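Local coordinates for protein peptidase M42 (Thaumarchaeota archaeon SCGC AB-539-E09, PDB 5DS0) that probably acts as a metal-dependent TET aminopeptidase of the M42 family, trimming residues from the N-termini of peptides at a site holding two cobalt ions, at residues L236-A241 and R322-H327; S163-I168 and K177-R182; E40-K45 and T50-G55. All blocks are in the same frame, centred on the assembly; numbering follows the deposited sequence.

All three contacts reach the same mixed sheet. Contact 3 comes first along the chain, at the hairpin of strands 40-43 and 49-53; contact 2 follows, joining the start of helix 179-197 to the loop and strand at 163-168; contact 1 comes last, where strand 232-240 meets the loop after strand 314-322. The centres of contacts 1 and 2 are about 10 Å apart, and both carry ligands of the two cobalt ions and reach a second subunit. Contact 3 lies about 27 Å from contact 1 and about 26 Å from contact 2, centre to centre, so the metal site is assembled from distant sequence while the hairpin is peripheral to it.

Contact 1: residues L236-A241 and R322-H327. With CO (cobalt (II) ion), chain T; CO (cobalt (II) ion), chain U.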
# COMPACT_ATOMS: atom_id res chain seq x y z
N LEU C 236 -33.98 -23.34 -22.93
CA LEU C 236 -33.76 -24.15 -21.74
C LEU C 236 -32.32 -24.06 -21.34
O LEU C 236 -31.44 -24.29 -22.16
CB LEU C 236 -34.12 -25.59 -22.02
CG LEU C 236 -35.60 -25.70 -22.37
CD1 LEU C 236 -35.92 -26.90 -23.25
CD2 LEU C 236 -36.40 -25.75 -21.10
N GLU C 237 -32.08 -23.70 -20.10
CA GLU C 237 -30.73 -23.47 -19.60
C GLU C 237 -30.65 -23.99 -18.17
O GLU C 237 -31.63 -24.51 -17.64
CB GLU C 237 -30.38 -21.98 -19.62
CG GLU C 237 -29.44 -21.52 -20.73
CD GLU C 237 -28.00 -22.06 -20.69
OE1 GLU C 237 -27.60 -22.80 -19.79
OE2 GLU C 237 -27.24 -21.68 -21.60
N VAL C 238 -29.48 -23.86 -17.58
CA VAL C 238 -29.31 -24.10 -16.18
C VAL C 238 -29.36 -22.75 -15.47
O VAL C 238 -29.17 -21.72 -16.07
CB VAL C 238 -27.97 -24.80 -15.89
CG1 VAL C 238 -27.98 -26.19 -16.47
CG2 VAL C 238 -26.81 -24.00 -16.42
N ASP C 239 -29.64 -22.80 -14.17
CA ASP C 239 -29.62 -21.62 -13.32
C ASP C 239 -28.59 -21.90 -12.26
O ASP C 239 -28.45 -23.05 -11.81
CB ASP C 239 -30.99 -21.42 -12.66
CG ASP C 239 -31.46 -19.97 -12.69
OD1 ASP C 239 -30.62 -19.05 -12.48
OD2 ASP C 239 -32.68 -19.75 -12.90
N ILE C 240 -27.83 -20.88 -11.87
CA ILE C 240 -26.89 -21.04 -10.79
C ILE C 240 -27.73 -21.17 -9.53
O ILE C 240 -28.51 -20.28 -9.22
CB ILE C 240 -25.94 -19.85 -10.66
CG1 ILE C 240 -25.02 -19.73 -11.89
CG2 ILE C 240 -25.09 -20.01 -9.41
CD1 ILE C 240 -25.37 -18.59 -12.84
N ALA C 241 -27.58 -22.28 -8.82
CA ALA C 241 -28.39 -22.55 -7.65
C ALA C 241 -27.71 -22.04 -6.41
O ALA C 241 -26.58 -22.46 -6.09
CB ALA C 241 -28.66 -24.03 -7.52
N ARG C 322 -26.08 -26.92 -9.31
CA ARG C 322 -25.00 -26.47 -8.45
C ARG C 322 -23.67 -26.73 -9.14
O ARG C 322 -23.47 -27.77 -9.76
CB ARG C 322 -25.03 -27.23 -7.13
CG ARG C 322 -26.32 -27.07 -6.34
CD ARG C 322 -26.22 -27.81 -5.02
NE ARG C 322 -27.39 -27.67 -4.15
CZ ARG C 322 -27.54 -28.32 -2.99
NH1 ARG C 322 -26.60 -29.15 -2.55
NH2 ARG C 322 -28.63 -28.15 -2.25
N HIS C 323 -22.76 -25.76 -9.06
CA HIS C 323 -21.41 -25.89 -9.57
C HIS C 323 -21.29 -26.08 -11.09
O HIS C 323 -20.60 -26.99 -11.58
CB HIS C 323 -20.67 -27.01 -8.83
CG HIS C 323 -21.02 -27.10 -7.38
ND1 HIS C 323 -20.81 -26.07 -6.49
CD2 HIS C 323 -21.60 -28.10 -6.67
CE1 HIS C 323 -21.24 -26.43 -5.30
NE2 HIS C 323 -21.72 -27.66 -5.37
N ILE C 324 -21.95 -25.20 -11.84
CA ILE C 324 -21.79 -25.22 -13.29
C ILE C 324 -20.43 -24.65 -13.68
O ILE C 324 -19.72 -24.12 -12.84
CB ILE C 324 -22.90 -24.43 -14.00
CG1 ILE C 324 -22.88 -22.97 -13.58
CG2 ILE C 324 -24.25 -25.05 -13.70
CD1 ILE C 324 -23.67 -22.07 -14.51
N HIS C 325 -20.06 -24.79 -14.96
CA HIS C 325 -18.77 -24.35 -15.46
C HIS C 325 -17.62 -24.87 -14.58
O HIS C 325 -16.66 -24.16 -14.27
CB HIS C 325 -18.73 -22.82 -15.56
CG HIS C 325 -19.56 -22.26 -16.68
ND1 HIS C 325 -19.16 -21.16 -17.41
CD2 HIS C 325 -20.75 -22.65 -17.20
CE1 HIS C 325 -20.07 -20.89 -18.32
NE2 HIS C 325 -21.04 -21.79 -18.23
N SER C 326 -17.74 -26.13 -14.17
CA SER C 326 -16.73 -26.80 -13.39
C SER C 326 -16.76 -28.30 -13.72
O SER C 326 -17.62 -28.75 -14.45
CB SER C 326 -16.94 -26.52 -11.88
OG SER C 326 -17.71 -27.51 -11.22
N HIS C 327 -15.82 -29.07 -13.20
CA HIS C 327 -15.74 -30.49 -13.54
C HIS C 327 -16.97 -31.28 -13.15
O HIS C 327 -17.34 -32.23 -13.82
CB HIS C 327 -14.50 -31.15 -12.92
CG HIS C 327 -13.28 -30.98 -13.75
ND1 HIS C 327 -12.74 -29.74 -14.04
CD2 HIS C 327 -12.49 -31.88 -14.36
CE1 HIS C 327 -11.68 -29.89 -14.80
NE2 HIS C 327 -11.50 -31.19 -15.01
CO CO T . -25.36 -22.46 -20.75
CO CO U . -22.79 -21.96 -19.45
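Ala241 and Arg322 bring the two backbones nearest, with 5.2 Å between their CA atoms; Ala241 lies just past the end of the strand that includes 236-240, whereas 322-327 forms no regular helix or strand and diverges from it. The packing across the contact is apolar and buries 234 Å² in all. Ile324 has the largest share of any residue and makes both contacts to the strand side chains. Its CG2 meets Val238 CG2 tip to tip at 3.9 Å, while its CD1 lies 3.8 Å from Ile240 CG1, the two isoleucine side chains crossing at about a right angle. A first torsion of 61° sets Ile324 CG1 between its own N and carbonyl carbon, with CG2 beside N, so that the CG1 arm carries CD1 to Ile240 and leaves CG2 for Val238. Where the backbones are nearest, Ala241 CB touches Arg322 CG; the guanidinium beyond forms salt bridges to Asp243 and to Asp139 of a second subunit.

Each segment also supplies one metal ligand. Glu237 grips one cobalt ion with both carboxylate oxygens, OE2 at 2.2 Å and OE1 at 2.5 Å. Its OE1 accepts, on the lone pair turned away from OE2, the backbone N-H of Val238 (158° at the hydrogen), a bond that should help fix the rotation of the carboxylate. His325 NE2 binds the second cobalt at 2.1 Å, and its ND1 is hydrogen-bonded to Gly90 O, which holds the imidazole from its other nitrogen. His66 and Glu214 belong to the site of Glu237, Glu215 to that of His325, and Asp180 to both.

Strand 232-240 pairs in parallel with strand 314-322, and helix 179-197 packs on Val238 through Ile183.

Contact 2: residues S163-I168 and K177-R182; sequences SPFSVI and KAFDDR. With CO (cobalt (II) ion), chain U; CO (cobalt (II) ion), chain T.
Ser163 with Lys177, and Phe165 with Phe179, make a small buried contact of side-chain packing between the approach to strand 166-168 and the first turn of helix 179-197; the intervening residues hold strand 173-176, which pairs antiparallel with 166-168. The evidence is two separate touches totalling 183 Å². Ser163 CB sits 3.7 Å from Lys177 CB, close to where the CA atoms of these residues come within 5.8 Å. The phenylalanines meet rim to rim rather than as a stack: CE1 of Phe165 lies 4.0 Å from CE1 of Phe179, each atom near the plane of the other ring, and the side chains cross at roughly a right angle. With CG swung away from its own N (chi1 180°), the Phe165 ring is carried across to this meeting point. Met14 of helix 2-15 packs on both phenylalanines.

Ala178 is the N-cap of the helix, and its O receives Arg182 N at 3.3 Å. Two residues on, after Phe179, comes Asp180, whose OD1 and OD2 bind different cobalt ions at 2.0 and 1.9 Å, followed by a cis peptide to Asp181.

Polar ends turn elsewhere: Ser163 OG hydrogen-bonds to His327 O and to Arg100 of a second subunit, while Lys177 NZ makes a hydrogen bond to Ala16 O and a salt bridge to Glu69. The chemistry thus implies carbon-on-carbon packing next in sequence to a carboxylate that spans both cobalt ions, one oxygen to each.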
# COMPACT_ATOMS: atom_id res chain seq x y z
N SER C 163 -15.09 -36.52 -16.09
CA SER C 163 -16.09 -36.49 -15.03
C SER C 163 -17.23 -37.48 -15.24
O SER C 163 -18.14 -37.22 -16.02
CB SER C 163 -16.67 -35.08 -14.93
OG SER C 163 -17.49 -34.96 -13.78
N PRO C 164 -17.18 -38.62 -14.57
CA PRO C 164 -18.20 -39.65 -14.77
C PRO C 164 -19.56 -39.23 -14.26
O PRO C 164 -19.66 -38.46 -13.30
CB PRO C 164 -17.71 -40.83 -13.95
CG PRO C 164 -16.29 -40.55 -13.64
CD PRO C 164 -16.13 -39.06 -13.63
N PHE C 165 -20.58 -39.79 -14.86
CA PHE C 165 -21.94 -39.53 -14.45
C PHE C 165 -22.43 -40.58 -13.46
O PHE C 165 -22.24 -41.79 -13.66
CB PHE C 165 -22.84 -39.54 -15.68
CG PHE C 165 -24.28 -39.29 -15.36
CD1 PHE C 165 -24.77 -37.99 -15.31
CD2 PHE C 165 -25.15 -40.34 -15.09
CE1 PHE C 165 -26.10 -37.75 -15.03
CE2 PHE C 165 -26.47 -40.11 -14.80
CZ PHE C 165 -26.95 -38.82 -14.77
N SER C 166 -23.07 -40.12 -12.39
CA SER C 166 -23.76 -41.01 -11.48
C SER C 166 -24.94 -40.31 -10.86
O SER C 166 -25.15 -39.12 -11.08
CB SER C 166 -22.82 -41.52 -10.40
OG SER C 166 -22.59 -40.52 -9.43
N VAL C 167 -25.72 -41.06 -10.11
CA VAL C 167 -26.84 -40.51 -9.36
C VAL C 167 -26.61 -40.77 -7.88
O VAL C 167 -26.20 -41.86 -7.49
CB VAL C 167 -28.17 -41.15 -9.77
CG1 VAL C 167 -29.32 -40.53 -8.99
CG2 VAL C 167 -28.41 -40.96 -11.26
N ILE C 168 -26.88 -39.76 -7.06
CA ILE C 168 -26.71 -39.87 -5.61
C ILE C 168 -28.00 -39.51 -4.87
O ILE C 168 -29.04 -39.27 -5.50
CB ILE C 168 -25.52 -39.01 -5.13
CG1 ILE C 168 -25.72 -37.55 -5.53
CG2 ILE C 168 -24.23 -39.55 -5.70
CD1 ILE C 168 -24.75 -36.61 -4.87
N LYS C 177 -20.68 -33.80 -15.31
CA LYS C 177 -20.30 -32.56 -15.99
C LYS C 177 -21.29 -32.25 -17.09
O LYS C 177 -22.19 -33.03 -17.37
CB LYS C 177 -18.91 -32.69 -16.61
CG LYS C 177 -18.86 -33.60 -17.84
CD LYS C 177 -17.47 -33.63 -18.45
CE LYS C 177 -17.34 -34.69 -19.52
NZ LYS C 177 -17.92 -34.22 -20.80
N ALA C 178 -21.13 -31.07 -17.67
CA ALA C 178 -21.86 -30.66 -18.86
C ALA C 178 -23.38 -30.55 -18.71
O ALA C 178 -24.08 -30.47 -19.72
CB ALA C 178 -21.51 -31.58 -20.02
N PHE C 179 -23.90 -30.52 -17.49
CA PHE C 179 -25.32 -30.26 -17.32
C PHE C 179 -25.69 -28.99 -18.08
O PHE C 179 -26.74 -28.93 -18.69
CB PHE C 179 -25.70 -30.12 -15.85
CG PHE C 179 -25.66 -31.41 -15.09
CD1 PHE C 179 -26.25 -32.55 -15.59
CD2 PHE C 179 -25.05 -31.47 -13.85
CE1 PHE C 179 -26.23 -33.73 -14.88
CE2 PHE C 179 -25.02 -32.66 -13.14
CZ PHE C 179 -25.60 -33.79 -13.66
N ASP C 180 -24.81 -27.99 -18.03
CA ASP C 180 -24.95 -26.78 -18.81
C ASP C 180 -24.38 -27.07 -20.18
O ASP C 180 -23.16 -27.08 -20.32
CB ASP C 180 -24.17 -25.66 -18.13
CG ASP C 180 -24.22 -24.35 -18.88
OD1 ASP C 180 -25.05 -24.19 -19.80
OD2 ASP C 180 -23.41 -23.46 -18.52
N ASP C 181 -25.20 -27.29 -21.21
CA ASP C 181 -26.66 -27.25 -21.15
C ASP C 181 -27.27 -28.50 -21.81
O ASP C 181 -28.28 -28.44 -22.50
CB ASP C 181 -27.15 -25.98 -21.81
CG ASP C 181 -28.66 -25.75 -21.66
OD1 ASP C 181 -29.28 -26.33 -20.74
OD2 ASP C 181 -29.19 -24.98 -22.47
N ARG C 182 -26.64 -29.65 -21.56
CA ARG C 182 -27.13 -30.90 -22.11
C ARG C 182 -28.38 -31.34 -21.38
O ARG C 182 -29.21 -32.04 -21.96
CB ARG C 182 -26.04 -31.97 -22.08
CG ARG C 182 -24.99 -31.70 -23.16
CD ARG C 182 -23.77 -32.60 -23.07
NE ARG C 182 -22.64 -32.01 -23.78
CZ ARG C 182 -21.39 -32.47 -23.74
NH1 ARG C 182 -21.09 -33.56 -23.05
NH2 ARG C 182 -20.43 -31.84 -24.40
CO CO U . -22.79 -21.96 -19.45
CO CO T . -25.36 -22.46 -20.75

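Contact 3: residues E40-K45 and T50-G55; sequences EVVVDK and TFIAKG
Glu40-Val43 and Thr50-Ala53 form the two antiparallel arms of a beta hairpin, their axes 4.8 Å apart at closest and their directions 147° apart, with Val41 opposite Phe51 as a non-hydrogen-bonded pair between the hydrogen-bonded pairs Glu40-Ile52 and Val42-Thr50. At the latter, Val42 N gives to Thr50 O at 2.9 Å and Thr50 N returns to Val42 O at 2.8 Å. At the other, Ile52 N to Glu40 O is 2.9 Å and nearly straight (172°), but the reverse bond, Glu40 N to Ile52 O, is weak. Strand 205-211 continues the sheet beyond 49-53.

On the face bearing Glu40, Val42, Thr50 and Ile52, Ile52 CD1 lies 3.8 Å from Val42 CG1, the side chains at about a right angle, and also reaches the carboxylate carbon of Glu40. Val42 CG2 leans on Thr50 CB, whose OG1 bonds to Ser209. The other face has Val41 and Phe51 side by side, CG2 to CD1 at 4.0 Å, with helix 24-34 packing on the Phe51 ring.

Glu40 stretches away from the backbone, CG anti to N (chi1 -169°), and Lys54 bends at its last torsion to bring NZ to within 2.7 Å of Glu40 OE1, nearly in line with that C-O bond. This exposed lysine therefore closes the end of the hairpin away from its turn with a salt bridge, just where the backbone pairing weakens.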
# COMPACT_ATOMS: atom_id res chain seq x y z
N GLU C 40 -38.65 -34.59 -38.93
CA GLU C 40 -37.63 -34.09 -39.85
C GLU C 40 -36.46 -33.53 -39.03
O GLU C 40 -36.62 -33.20 -37.86
CB GLU C 40 -38.23 -33.01 -40.75
CG GLU C 40 -37.37 -32.57 -41.93
CD GLU C 40 -37.93 -31.35 -42.67
OE1 GLU C 40 -39.18 -31.20 -42.72
OE2 GLU C 40 -37.12 -30.55 -43.20
N VAL C 41 -35.28 -33.46 -39.64
CA VAL C 41 -34.08 -32.94 -38.98
C VAL C 41 -33.39 -31.89 -39.86
O VAL C 41 -32.99 -32.18 -40.97
CB VAL C 41 -33.07 -34.06 -38.70
CG1 VAL C 41 -31.85 -33.52 -37.95
CG2 VAL C 41 -33.72 -35.19 -37.91
N VAL C 42 -33.23 -30.68 -39.34
CA VAL C 42 -32.50 -29.64 -40.07
C VAL C 42 -31.27 -29.24 -39.26
O VAL C 42 -31.25 -29.38 -38.03
CB VAL C 42 -33.36 -28.38 -40.36
CG1 VAL C 42 -34.58 -28.75 -41.18
CG2 VAL C 42 -33.79 -27.66 -39.09
N VAL C 43 -30.26 -28.73 -39.95
CA VAL C 43 -29.01 -28.35 -39.30
C VAL C 43 -28.60 -26.93 -39.69
O VAL C 43 -29.05 -26.39 -40.69
CB VAL C 43 -27.89 -29.37 -39.63
CG1 VAL C 43 -28.36 -30.80 -39.36
CG2 VAL C 43 -27.41 -29.22 -41.06
N ASP C 44 -27.74 -26.31 -38.88
CA ASP C 44 -27.02 -25.13 -39.33
C ASP C 44 -25.60 -25.56 -39.69
O ASP C 44 -25.18 -26.70 -39.39
CB ASP C 44 -27.13 -23.94 -38.33
CG ASP C 44 -26.33 -24.14 -37.04
OD1 ASP C 44 -25.44 -25.02 -36.98
OD2 ASP C 44 -26.58 -23.37 -36.08
N LYS C 45 -24.85 -24.67 -40.32
CA LYS C 45 -23.52 -25.02 -40.79
C LYS C 45 -22.46 -24.94 -39.69
O LYS C 45 -21.32 -25.34 -39.90
CB LYS C 45 -23.14 -24.14 -41.98
CG LYS C 45 -24.13 -24.29 -43.13
CD LYS C 45 -23.54 -23.83 -44.44
CE LYS C 45 -24.55 -23.93 -45.56
NZ LYS C 45 -24.00 -23.30 -46.78
N THR C 50 -31.36 -29.69 -35.26
CA THR C 50 -32.67 -29.26 -34.86
C THR C 50 -33.71 -30.31 -35.31
O THR C 50 -33.74 -30.71 -36.46
CB THR C 50 -33.00 -27.89 -35.50
OG1 THR C 50 -31.95 -26.95 -35.24
CG2 THR C 50 -34.33 -27.34 -34.98
N PHE C 51 -34.57 -30.70 -34.38
CA PHE C 51 -35.56 -31.74 -34.61
C PHE C 51 -36.93 -31.13 -34.68
O PHE C 51 -37.35 -30.41 -33.78
CB PHE C 51 -35.52 -32.72 -33.45
CG PHE C 51 -34.16 -33.28 -33.20
CD1 PHE C 51 -33.64 -34.25 -34.04
CD2 PHE C 51 -33.39 -32.83 -32.14
CE1 PHE C 51 -32.37 -34.77 -33.83
CE2 PHE C 51 -32.13 -33.35 -31.92
CZ PHE C 51 -31.62 -34.32 -32.76
N ILE C 52 -37.66 -31.46 -35.75
CA ILE C 52 -38.97 -30.87 -36.00
C ILE C 52 -40.08 -31.87 -35.71
O ILE C 52 -40.06 -33.00 -36.20
CB ILE C 52 -39.10 -30.39 -37.44
CG1 ILE C 52 -37.95 -29.43 -37.77
CG2 ILE C 52 -40.44 -29.70 -37.66
CD1 ILE C 52 -37.84 -29.05 -39.24
N ALA C 53 -41.03 -31.45 -34.88
CA ALA C 53 -42.28 -32.19 -34.66
C ALA C 53 -43.39 -31.38 -35.32
O ALA C 53 -43.72 -30.29 -34.85
CB ALA C 53 -42.54 -32.38 -33.18
N LYS C 54 -43.95 -31.91 -36.41
CA LYS C 54 -44.88 -31.18 -37.26
C LYS C 54 -46.26 -31.02 -36.65
O LYS C 54 -46.71 -31.82 -35.83
CB LYS C 54 -45.00 -31.82 -38.64
CG LYS C 54 -43.77 -31.64 -39.53
CD LYS C 54 -44.08 -31.93 -41.00
CE LYS C 54 -42.83 -32.19 -41.87
NZ LYS C 54 -41.67 -31.28 -41.59
N GLY C 55 -46.90 -29.94 -37.05
CA GLY C 55 -48.28 -29.62 -36.70
C GLY C 55 -48.64 -28.49 -37.65
O GLY C 55 -48.32 -28.56 -38.84